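Local coordinates for amidohydrolase family protein (Acinetobacter baumannii, PDB 4I6K) that probably hydrolyses 2-pyrone-4,6-dicarboxylate, a lactone dicarboxylic acid, as a member of the amidohydrolase family, and binds citric acid in its pocket, at residues 41-47 / 76-80; 162-167 / 197-202; 203-209 / 238-244. All coordinates share one frame; numbering follows the deposited sequence.

Contact 1 (41-47 / 76-80); sequences SIETARY and SFLGT. With CIT (citric acid), chain B.
F77 packs its CB on the backbone of 41-47 and its ring on that of Y47. The F77 ring directs an edge at the face of Y47 in an offset edge-to-face pair, centroids 5.2 Å apart and planes at 67°. F77 CB lies 3.3 Å from Y47 O and also meets A45 CB and S41 OG, which makes this the close-packed part. The carbonyl of F77 is gripped from 41-47: I42 N gives a hydrogen bond of 2.9 Å to F77 O, S41 OG a weak one, and S41 CA a C-H...O contact. Packing thins past I42, whose CG2 rests on G79 N at 3.8 Å; from there the type I turn I42-A45 carries E43 and T44 out to solvent.

At the other end the two segments share the citrate. R46 bends at chi3 (-85°), bringing its guanidinium edge to one carboxylate, with R46 NH2 2.8 Å from CIT O6 and a weaker bond from NH1 to O5. A second carboxylate takes S76 N on O1 and Y47 OH on O2; S76 OG lies so close to O2 that its exact placing is doubtful. Y47 OH is also bonded to T252.

R123, N125, H31 and H180 also hydrogen-bond the citrate, which probably marks the substrate pocket, at the C-terminal strand ends where amidohydrolases carry their active site. The contact joins the loop between strand 28-32 and helix 55-64 to the loop between strand 69-73 and helix 83-91, with N125 of strand 119-125 touching both R46 and S76.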
# COMPACT_ATOMS: atom_id res chain seq x y z
N SER A 41 4.12 -20.46 -1.18
CA SER A 41 4.68 -19.50 -0.24
C SER A 41 6.20 -19.67 -0.20
O SER A 41 6.70 -20.76 0.08
CB SER A 41 4.07 -19.71 1.14
OG SER A 41 4.40 -18.64 2.01
N ILE A 42 6.94 -18.60 -0.48
CA ILE A 42 8.39 -18.69 -0.64
C ILE A 42 9.11 -19.15 0.63
O ILE A 42 8.63 -18.93 1.76
CB ILE A 42 9.01 -17.38 -1.18
CG1 ILE A 42 8.90 -16.27 -0.12
CG2 ILE A 42 8.34 -16.99 -2.50
CD1 ILE A 42 9.62 -14.99 -0.49
N GLU A 43 10.26 -19.79 0.43
CA GLU A 43 10.99 -20.49 1.48
C GLU A 43 11.31 -19.60 2.68
O GLU A 43 11.30 -20.05 3.83
CB GLU A 43 12.28 -21.10 0.91
CG GLU A 43 13.06 -22.00 1.87
CD GLU A 43 14.50 -22.23 1.42
OE1 GLU A 43 15.16 -21.27 0.97
OE2 GLU A 43 14.97 -23.39 1.50
N THR A 44 11.60 -18.34 2.41
CA THR A 44 11.98 -17.40 3.46
C THR A 44 10.80 -16.54 3.96
O THR A 44 11.02 -15.51 4.61
CB THR A 44 13.10 -16.48 2.96
OG1 THR A 44 12.61 -15.64 1.91
CG2 THR A 44 14.26 -17.30 2.43
N ALA A 45 9.57 -16.94 3.66
CA ALA A 45 8.38 -16.18 4.08
C ALA A 45 8.39 -15.93 5.59
O ALA A 45 8.71 -16.83 6.37
CB ALA A 45 7.11 -16.89 3.67
N ARG A 46 8.07 -14.70 6.00
CA ARG A 46 7.96 -14.37 7.42
C ARG A 46 6.80 -15.15 8.03
O ARG A 46 6.79 -15.44 9.23
CB ARG A 46 7.72 -12.87 7.63
CG ARG A 46 8.96 -12.00 7.54
CD ARG A 46 8.64 -10.50 7.80
NE ARG A 46 8.17 -9.79 6.60
CZ ARG A 46 6.96 -9.26 6.46
NH1 ARG A 46 6.07 -9.35 7.44
NH2 ARG A 46 6.62 -8.63 5.34
N TYR A 47 5.81 -15.46 7.20
CA TYR A 47 4.63 -16.21 7.62
C TYR A 47 3.93 -16.78 6.41
O TYR A 47 4.18 -16.37 5.27
CB TYR A 47 3.67 -15.33 8.42
CG TYR A 47 2.99 -14.26 7.60
CD1 TYR A 47 1.67 -14.40 7.17
CD2 TYR A 47 3.67 -13.10 7.25
CE1 TYR A 47 1.06 -13.42 6.42
CE2 TYR A 47 3.07 -12.11 6.50
CZ TYR A 47 1.76 -12.27 6.09
OH TYR A 47 1.17 -11.27 5.35
N SER A 76 4.00 -10.31 0.42
CA SER A 76 5.38 -10.69 0.70
C SER A 76 5.63 -12.18 0.55
O SER A 76 6.62 -12.59 -0.06
CB SER A 76 5.76 -10.26 2.12
OG SER A 76 4.83 -10.79 3.05
N PHE A 77 4.75 -13.01 1.12
CA PHE A 77 4.99 -14.45 1.14
C PHE A 77 4.85 -15.11 -0.21
O PHE A 77 5.19 -16.29 -0.37
CB PHE A 77 4.09 -15.15 2.16
CG PHE A 77 2.65 -14.81 2.02
CD1 PHE A 77 1.85 -15.52 1.13
CD2 PHE A 77 2.09 -13.79 2.77
CE1 PHE A 77 0.50 -15.22 0.99
CE2 PHE A 77 0.75 -13.47 2.64
CZ PHE A 77 -0.04 -14.18 1.75
N LEU A 78 4.35 -14.36 -1.20
CA LEU A 78 4.23 -14.89 -2.56
C LEU A 78 5.36 -14.47 -3.49
O LEU A 78 5.33 -14.80 -4.68
CB LEU A 78 2.88 -14.55 -3.18
CG LEU A 78 1.71 -15.26 -2.51
CD1 LEU A 78 0.42 -14.84 -3.18
CD2 LEU A 78 1.88 -16.78 -2.58
N GLY A 79 6.36 -13.76 -2.96
CA GLY A 79 7.55 -13.42 -3.75
C GLY A 79 7.24 -12.66 -5.03
O GLY A 79 6.41 -11.76 -5.03
N THR A 80 7.90 -13.03 -6.12
CA THR A 80 7.72 -12.33 -7.38
C THR A 80 6.81 -13.10 -8.31
O THR A 80 6.73 -12.79 -9.50
CB THR A 80 9.04 -12.08 -8.10
OG1 THR A 80 9.60 -13.34 -8.50
CG2 THR A 80 10.03 -11.32 -7.19
C1 CIT B . 2.23 -8.78 3.06
O1 CIT B . 2.68 -8.30 1.99
O2 CIT B . 2.67 -9.86 3.49
C2 CIT B . 1.20 -8.04 3.87
C3 CIT B . 1.94 -6.93 4.61
O7 CIT B . 2.34 -5.96 3.61
C4 CIT B . 0.99 -6.26 5.57
C5 CIT B . -0.06 -5.77 4.62
O3 CIT B . 0.21 -4.86 3.80
O4 CIT B . -1.18 -6.30 4.66
C6 CIT B . 3.16 -7.45 5.36
O5 CIT B . 3.06 -8.13 6.42
O6 CIT B . 4.31 -7.18 4.92

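Contact 2 (162-167 / 197-202)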
# COMPACT_ATOMS: atom_id res chain seq x y z
N LEU A 162 12.51 4.22 5.46
CA LEU A 162 11.88 5.26 4.65
C LEU A 162 12.74 6.51 4.57
O LEU A 162 12.84 7.13 3.51
CB LEU A 162 10.50 5.63 5.21
CG LEU A 162 9.45 4.52 5.24
CD1 LEU A 162 8.25 4.92 6.10
CD2 LEU A 162 9.02 4.21 3.83
N VAL A 163 13.37 6.88 5.69
CA VAL A 163 14.23 8.06 5.73
C VAL A 163 15.39 7.93 4.72
O VAL A 163 15.96 8.93 4.24
CB VAL A 163 14.81 8.28 7.13
CG1 VAL A 163 15.90 9.33 7.09
CG2 VAL A 163 13.70 8.67 8.11
N GLN A 164 15.70 6.68 4.39
CA GLN A 164 16.78 6.31 3.49
C GLN A 164 16.34 6.31 2.04
O GLN A 164 17.10 6.67 1.14
CB GLN A 164 17.17 4.88 3.81
CG GLN A 164 18.57 4.56 3.52
CD GLN A 164 19.44 4.93 4.67
OE1 GLN A 164 19.47 6.09 5.09
NE2 GLN A 164 20.13 3.94 5.22
N LEU A 165 15.11 5.85 1.83
CA LEU A 165 14.59 5.60 0.49
C LEU A 165 14.08 6.85 -0.22
O LEU A 165 14.35 7.05 -1.41
CB LEU A 165 13.46 4.57 0.57
CG LEU A 165 13.92 3.17 0.99
CD1 LEU A 165 12.76 2.38 1.54
CD2 LEU A 165 14.56 2.48 -0.20
N LEU A 166 13.34 7.67 0.50
CA LEU A 166 12.71 8.83 -0.11
C LEU A 166 13.73 9.70 -0.85
O LEU A 166 13.48 10.14 -1.99
CB LEU A 166 11.94 9.65 0.93
CG LEU A 166 10.61 9.07 1.45
CD1 LEU A 166 9.62 10.17 1.86
CD2 LEU A 166 9.97 8.18 0.41
N PRO A 167 14.88 9.98 -0.21
CA PRO A 167 15.89 10.83 -0.86
C PRO A 167 16.31 10.29 -2.22
O PRO A 167 16.49 11.07 -3.15
CB PRO A 167 17.06 10.79 0.13
CG PRO A 167 16.41 10.67 1.44
CD PRO A 167 15.22 9.74 1.20
N LYS A 197 11.98 12.70 10.67
CA LYS A 197 12.76 12.94 9.46
C LYS A 197 11.92 12.57 8.25
O LYS A 197 11.81 13.34 7.29
CB LYS A 197 14.05 12.14 9.48
CG LYS A 197 14.91 12.31 8.22
CD LYS A 197 15.74 13.59 8.23
CE LYS A 197 17.17 13.30 8.69
NZ LYS A 197 18.03 14.52 8.66
N PHE A 198 11.31 11.38 8.32
CA PHE A 198 10.41 10.88 7.27
C PHE A 198 9.39 11.93 6.87
O PHE A 198 9.24 12.26 5.69
CB PHE A 198 9.71 9.60 7.75
CG PHE A 198 8.40 9.32 7.08
CD1 PHE A 198 7.21 9.42 7.78
CD2 PHE A 198 8.35 8.95 5.75
CE1 PHE A 198 6.00 9.15 7.16
CE2 PHE A 198 7.14 8.69 5.12
CZ PHE A 198 5.97 8.79 5.83
N LEU A 199 8.71 12.49 7.87
CA LEU A 199 7.70 13.51 7.65
C LEU A 199 8.26 14.71 6.91
O LEU A 199 7.62 15.25 6.01
CB LEU A 199 7.11 13.96 8.99
CG LEU A 199 6.21 12.97 9.72
CD1 LEU A 199 5.99 13.44 11.14
CD2 LEU A 199 4.88 12.82 9.00
N SER A 200 9.45 15.15 7.29
CA SER A 200 10.05 16.32 6.67
C SER A 200 10.43 16.04 5.20
O SER A 200 10.55 16.96 4.39
CB SER A 200 11.30 16.73 7.44
OG SER A 200 12.32 15.74 7.29
N LEU A 201 10.60 14.77 4.87
CA LEU A 201 11.06 14.38 3.53
C LEU A 201 9.90 14.31 2.56
O LEU A 201 10.09 14.21 1.35
CB LEU A 201 11.75 13.01 3.58
CG LEU A 201 13.02 12.93 4.40
CD1 LEU A 201 13.53 11.50 4.48
CD2 LEU A 201 14.04 13.85 3.77
N LEU A 202 8.69 14.33 3.11
CA LEU A 202 7.50 14.22 2.29
C LEU A 202 7.35 15.45 1.40
O LEU A 202 7.53 16.59 1.87
CB LEU A 202 6.26 14.06 3.16
CG LEU A 202 6.12 12.76 3.95
CD1 LEU A 202 4.94 12.88 4.91
CD2 LEU A 202 5.94 11.58 3.02
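V163 packs against K197, F198 and L201, so that one small side chain spans the seam between two helices. From V163 CB, which reaches K197 CG at 4.2 Å, the branches part. V163 CG1, anti to the backbone N (chi1 169°), presses on K197 CG at 3.3 Å, closer than two carbons normally come, and touches L201 CD1 more loosely. V163 CG2 turns to the start of F198, 3.6 Å from F198 N, and also meets K197 CB. L201 returns the contact by setting CD1 3.5 Å from V163 O.

Deeper in, L162 and F198 run alongside each other: L162 CD1 sits over one face of the F198 ring, offset toward the rim, in a CH-pi contact 4.3 Å from the centroid. L166 extends the apolar layer, its CD1 3.9 Å from L201 CB and near L202 CD2. No hydrogen bond crosses the seam, and the lysine chain bends away to the exposed side.

L162 and L166 also pack on L155 of strand 152-156, and L202 on I209 of strand 207-210. The segments 162-167 and 197-201, of helices 159-169 and 193-201, have axes 9.1 Å apart at 19°, nearly parallel neighbours in the outer helical layer of a TIM-like beta/alpha barrel, the amidohydrolase fold.

Contact 3 (203-209 / 238-244); sequences NVKQHWI and GFLHKLI
K242 lays its side chain over the indole face of W208 and reaches on to the backbone of 203-209. K242 CE stands 3.3 Å above the W208 ring plane in a CH-pi contact, and K242 NZ lies 3.9 Å from the centroid of the W208 five-membered ring, a cation-pi pair. K242 NZ also donates to V204 O and to H207 O, both at 2.8 Å and both from above the carbonyl plane; a water is its third polar partner. Bends at chi2, chi3 and chi4, all near -60°, curl the chain back to reach them.

The next shell shapes the turn that carries those carbonyls. N203 O accepts from both Q206 N and H207 N, N203 OD1 closes an Asx turn onto K205 N, and N203 N bonds H207 ND1. F239 backs the turn, one ring face under V204 CB, while W208 NE1 is held by D175 OD2.

Beyond W208 the strands pair in parallel: I209 N bonds K242 O at 3.0 Å and I244 N bonds I209 O at 3.0 Å, with I209 CB against L243 CD2. Helix 222-237, which ends in a Schellman motif at G238, links strands 207-210 and 243-244 as a beta-alpha-beta crossover; its F234 touches I209, while L288 of helix 274-289 packs on W208.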
# COMPACT_ATOMS: atom_id res chain seq x y z
N ASN A 203 7.03 15.22 0.14
CA ASN A 203 6.79 16.32 -0.79
C ASN A 203 5.39 16.25 -1.36
O ASN A 203 4.99 15.23 -1.91
CB ASN A 203 7.84 16.33 -1.91
CG ASN A 203 7.80 17.61 -2.71
OD1 ASN A 203 6.80 17.90 -3.37
ND2 ASN A 203 8.90 18.38 -2.65
N VAL A 204 4.66 17.34 -1.29
CA VAL A 204 3.28 17.32 -1.69
C VAL A 204 3.17 16.96 -3.17
O VAL A 204 2.14 16.54 -3.63
CB VAL A 204 2.56 18.62 -1.35
CG1 VAL A 204 3.03 19.74 -2.22
CG2 VAL A 204 1.09 18.45 -1.46
N LYS A 205 4.24 17.17 -3.90
CA LYS A 205 4.23 16.96 -5.36
C LYS A 205 4.54 15.53 -5.76
O LYS A 205 4.49 15.20 -6.95
CB LYS A 205 5.24 17.88 -6.05
CG LYS A 205 4.77 19.32 -6.32
CD LYS A 205 3.64 19.35 -7.34
CE LYS A 205 3.98 20.25 -8.52
NZ LYS A 205 4.78 21.43 -8.10
N GLN A 206 4.87 14.68 -4.80
CA GLN A 206 5.26 13.31 -5.15
C GLN A 206 4.73 12.19 -4.27
O GLN A 206 4.48 11.08 -4.77
CB GLN A 206 6.78 13.16 -5.23
CG GLN A 206 7.17 11.73 -5.55
CD GLN A 206 8.67 11.53 -5.56
OE1 GLN A 206 9.39 12.10 -4.73
NE2 GLN A 206 9.15 10.72 -6.49
N HIS A 207 4.58 12.45 -2.98
CA HIS A 207 4.29 11.37 -2.04
C HIS A 207 2.83 11.25 -1.68
O HIS A 207 2.15 12.26 -1.53
CB HIS A 207 5.12 11.53 -0.78
CG HIS A 207 6.59 11.52 -1.04
ND1 HIS A 207 7.35 12.67 -1.04
CD2 HIS A 207 7.43 10.51 -1.34
CE1 HIS A 207 8.61 12.36 -1.31
NE2 HIS A 207 8.68 11.06 -1.49
N TRP A 208 2.37 10.01 -1.54
CA TRP A 208 1.02 9.68 -1.09
C TRP A 208 1.11 8.78 0.13
O TRP A 208 2.03 7.94 0.22
CB TRP A 208 0.24 8.93 -2.18
CG TRP A 208 0.10 9.67 -3.47
CD1 TRP A 208 1.10 9.94 -4.36
CD2 TRP A 208 -1.10 10.23 -4.02
NE1 TRP A 208 0.59 10.65 -5.43
CE2 TRP A 208 -0.76 10.82 -5.25
CE3 TRP A 208 -2.43 10.28 -3.59
CZ2 TRP A 208 -1.70 11.47 -6.06
CZ3 TRP A 208 -3.37 10.93 -4.39
CH2 TRP A 208 -2.99 11.51 -5.61
N ILE A 209 0.17 8.93 1.06
CA ILE A 209 0.15 8.08 2.23
C ILE A 209 -1.17 7.32 2.39
O ILE A 209 -2.26 7.90 2.26
CB ILE A 209 0.39 8.87 3.52
CG1 ILE A 209 1.71 9.62 3.41
CG2 ILE A 209 0.40 7.92 4.70
CD1 ILE A 209 1.83 10.75 4.39
N GLY A 238 -0.27 19.76 4.85
CA GLY A 238 -0.88 20.07 3.56
C GLY A 238 -1.14 18.88 2.62
O GLY A 238 -1.32 19.07 1.41
N PHE A 239 -1.18 17.67 3.18
CA PHE A 239 -1.24 16.45 2.37
C PHE A 239 -2.63 15.76 2.29
O PHE A 239 -2.72 14.59 1.92
CB PHE A 239 -0.19 15.45 2.86
CG PHE A 239 1.23 15.85 2.54
CD1 PHE A 239 1.95 15.20 1.55
CD2 PHE A 239 1.86 16.88 3.24
CE1 PHE A 239 3.26 15.58 1.24
CE2 PHE A 239 3.16 17.25 2.94
CZ PHE A 239 3.86 16.60 1.93
N LEU A 240 -3.69 16.49 2.63
CA LEU A 240 -5.05 15.94 2.55
C LEU A 240 -5.40 15.27 1.21
O LEU A 240 -6.14 14.29 1.19
CB LEU A 240 -6.09 17.02 2.83
CG LEU A 240 -7.45 16.44 3.16
CD1 LEU A 240 -7.32 15.48 4.36
CD2 LEU A 240 -8.44 17.56 3.43
N HIS A 241 -4.90 15.82 0.11
CA HIS A 241 -5.27 15.30 -1.22
C HIS A 241 -4.30 14.23 -1.66
O HIS A 241 -4.40 13.67 -2.75
CB HIS A 241 -5.37 16.43 -2.24
CG HIS A 241 -6.38 17.46 -1.87
ND1 HIS A 241 -7.59 17.60 -2.52
CD2 HIS A 241 -6.39 18.37 -0.86
CE1 HIS A 241 -8.29 18.56 -1.95
NE2 HIS A 241 -7.58 19.05 -0.94
N LYS A 242 -3.37 13.90 -0.77
CA LYS A 242 -2.40 12.87 -1.04
C LYS A 242 -2.71 11.61 -0.23
O LYS A 242 -1.95 10.64 -0.23
CB LYS A 242 -1.00 13.39 -0.72
CG LYS A 242 -0.66 14.74 -1.37
CD LYS A 242 -0.95 14.77 -2.87
CE LYS A 242 -0.19 13.67 -3.63
NZ LYS A 242 1.31 13.87 -3.71
N LEU A 243 -3.84 11.63 0.47
CA LEU A 243 -4.16 10.54 1.38
C LEU A 243 -5.15 9.57 0.76
O LEU A 243 -6.12 9.99 0.13
CB LEU A 243 -4.72 11.09 2.68
CG LEU A 243 -3.78 12.00 3.48
CD1 LEU A 243 -4.43 12.41 4.81
CD2 LEU A 243 -2.43 11.32 3.69
N ILE A 244 -4.89 8.28 0.93
CA ILE A 244 -5.83 7.26 0.49
C ILE A 244 -6.02 6.17 1.56
O ILE A 244 -5.18 6.01 2.46
CB ILE A 244 -5.48 6.65 -0.91
CG1 ILE A 244 -4.14 5.92 -0.90
CG2 ILE A 244 -5.53 7.72 -2.01
CD1 ILE A 244 -2.97 6.79 -1.26
O HOH W 1 2.21 13.12 -6.48

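Contact 1 is the one built round the ligand: both its segments bind citrate directly, whereas L162 of contact 2 and I244 of contact 3 keep their side chains about 12 and 13 Å from it. Contacts 2 and 3 are neighbours, with centres 13 Å apart, and they touch round H207 and F239: L166 CD1 of helix 159-169 lies 3.6 Å from H207 NE2, and L202 O, just after helix 193-201, 3.7 Å from F239 CZ. Contact 1 is remote from both, its centre 27 Å from that of contact 2 and 30 Å from that of contact 3, which lies across the chain's centre. All three belong to one amidohydrolase barrel.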